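Local coordinates for FAD synthetase (Saccharomyces cerevisiae, PDB 2WSI), which catalyses the adenylation of flavin mononucleotide by ATP, giving the coenzyme flavin adenine dinucleotide and diphosphate, at residues A[36-41]-A[73-78]. Residues are numbered along the deposited sequence; the frame is centred on the assembly and turned at random.
Sequences LTRKYL and YLSCLW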
# COMPACT_ATOMS: atom_id res chain seq x y z
N LEU A 36 -2.81 12.11 10.21
CA LEU A 36 -2.19 11.35 11.29
C LEU A 36 -0.99 10.52 10.79
O LEU A 36 0.05 10.48 11.43
CB LEU A 36 -3.20 10.43 11.91
CG LEU A 36 -2.66 9.58 13.05
CD1 LEU A 36 -2.08 10.44 14.20
CD2 LEU A 36 -3.81 8.70 13.53
N THR A 37 -1.18 9.78 9.71
CA THR A 37 -0.06 9.01 9.14
C THR A 37 1.15 9.92 8.85
O THR A 37 2.29 9.58 9.17
CB THR A 37 -0.50 8.29 7.86
OG1 THR A 37 -1.49 7.30 8.18
CG2 THR A 37 0.68 7.60 7.19
N ARG A 38 0.89 11.07 8.25
CA ARG A 38 1.99 12.01 7.94
C ARG A 38 2.64 12.53 9.24
O ARG A 38 3.86 12.67 9.31
CB ARG A 38 1.53 13.14 7.02
CG ARG A 38 1.06 12.60 5.63
CD ARG A 38 1.21 13.55 4.42
NE ARG A 38 2.54 14.17 4.34
CZ ARG A 38 2.93 14.99 3.39
NH1 ARG A 38 2.10 15.30 2.40
NH2 ARG A 38 4.14 15.53 3.42
N LYS A 39 1.84 12.76 10.27
CA LYS A 39 2.41 13.19 11.55
C LYS A 39 3.33 12.12 12.14
O LYS A 39 4.40 12.43 12.60
CB LYS A 39 1.32 13.58 12.56
CG LYS A 39 0.65 14.95 12.31
CD LYS A 39 1.64 16.15 12.28
CE LYS A 39 2.10 16.58 13.68
NZ LYS A 39 3.01 17.78 13.68
N TYR A 40 2.90 10.85 12.14
CA TYR A 40 3.79 9.78 12.59
C TYR A 40 5.14 9.81 11.85
O TYR A 40 6.20 9.73 12.45
CB TYR A 40 3.19 8.41 12.33
CG TYR A 40 1.95 8.04 13.14
CD1 TYR A 40 1.85 8.37 14.49
CD2 TYR A 40 0.92 7.30 12.56
CE1 TYR A 40 0.74 8.01 15.25
CE2 TYR A 40 -0.21 6.91 13.32
CZ TYR A 40 -0.28 7.28 14.66
OH TYR A 40 -1.36 6.92 15.42
N LEU A 41 5.09 9.90 10.52
CA LEU A 41 6.29 9.85 9.71
C LEU A 41 7.21 11.04 9.94
O LEU A 41 8.40 10.86 10.20
CB LEU A 41 5.91 9.76 8.22
CG LEU A 41 5.30 8.38 7.89
CD1 LEU A 41 4.64 8.37 6.48
CD2 LEU A 41 6.40 7.30 7.98
N TYR A 73 4.28 7.83 2.13
CA TYR A 73 5.66 7.83 2.57
C TYR A 73 6.48 8.72 1.63
O TYR A 73 7.28 9.55 2.08
CB TYR A 73 6.19 6.40 2.49
CG TYR A 73 7.53 6.16 3.17
CD1 TYR A 73 7.58 5.91 4.54
CD2 TYR A 73 8.71 6.14 2.45
CE1 TYR A 73 8.77 5.65 5.18
CE2 TYR A 73 9.94 5.89 3.08
CZ TYR A 73 9.95 5.63 4.45
OH TYR A 73 11.11 5.35 5.13
N LEU A 74 6.25 8.58 0.33
CA LEU A 74 6.95 9.40 -0.67
C LEU A 74 6.56 10.85 -0.53
O LEU A 74 7.40 11.73 -0.64
CB LEU A 74 6.64 8.90 -2.10
CG LEU A 74 7.36 7.57 -2.41
CD1 LEU A 74 6.78 6.90 -3.64
CD2 LEU A 74 8.87 7.80 -2.53
N SER A 75 5.28 11.10 -0.28
CA SER A 75 4.86 12.46 0.00
C SER A 75 5.62 13.06 1.19
O SER A 75 6.10 14.21 1.13
CB SER A 75 3.36 12.50 0.27
OG SER A 75 2.97 13.82 0.59
N CYS A 76 5.76 12.29 2.26
CA CYS A 76 6.52 12.76 3.43
C CYS A 76 8.01 12.86 3.16
O CYS A 76 8.72 13.68 3.77
CB CYS A 76 6.27 11.82 4.61
SG CYS A 76 4.58 11.97 5.22
N LEU A 77 8.50 12.02 2.26
CA LEU A 77 9.93 12.09 1.90
C LEU A 77 10.23 13.45 1.22
O LEU A 77 11.27 14.10 1.47
CB LEU A 77 10.28 10.91 0.98
CG LEU A 77 11.74 10.83 0.57
CD1 LEU A 77 12.59 10.72 1.81
CD2 LEU A 77 12.00 9.64 -0.39
N TRP A 78 9.31 13.88 0.37
CA TRP A 78 9.45 15.18 -0.29
C TRP A 78 9.53 16.28 0.80
O TRP A 78 10.48 17.09 0.83
CB TRP A 78 8.25 15.44 -1.18
CG TRP A 78 8.33 16.72 -1.97
CD1 TRP A 78 7.48 17.81 -1.88
CD2 TRP A 78 9.27 17.03 -3.01
NE1 TRP A 78 7.85 18.78 -2.80
CE2 TRP A 78 8.94 18.32 -3.50
CE3 TRP A 78 10.37 16.36 -3.55
CZ2 TRP A 78 9.69 18.95 -4.51
CZ3 TRP A 78 11.11 16.98 -4.55
CH2 TRP A 78 10.76 18.26 -5.02
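Arg38 and Leu41, one turn apart on helix 25-45, grip Cys76 of helix 64-87 between them. The apolar part comes first. Cys76 aims its thiol at the other helix, and SG rests against the aliphatic stem of Arg38, 3.6 Å from CG, while Leu41 CD1 packs on the same sulfur at 3.8 Å. The other methyl of Leu41, CD2, meets the Tyr73 ring obliquely, 3.9 Å from CD1 of that ring, the two side chains crossing at about a right angle. Phe46 and Phe58 add edge-to-face contacts to Tyr73, whose side chain lies about 11 Å from the bound FAD.

The polar end belongs to Arg38. Its chain bends at chi3 (49°), which carries the guanidinium over the backbone between Ser75 and Cys76; Ser75 C and Cys76 N lie on one face, offset toward its rim. Arg38 NE comes within 3.1 Å of Cys76 SG. Ser75 OG sits above the same plane, too badly angled toward NH1 for a hydrogen bond, and the salt bridge from NH2 runs to Glu79, one turn farther along helix 64-87. With an alanine here, cut back to CB, Glu79 would probably lose this salt-bridge mate and a gap is likely to open beside Cys76 SG where CG, CD and NE now lie.

The segment axes approach to 9.9 Å and cross at -53°, the nearest CA atoms, those of Arg38 and Cys76, being 6.4 Å apart. This is buried helix-helix packing: helix 64-87, which follows strand 56-59 of the central sheet, lies against helix 25-45 in the α/β fold of the PAPS reductase family, HUP clan.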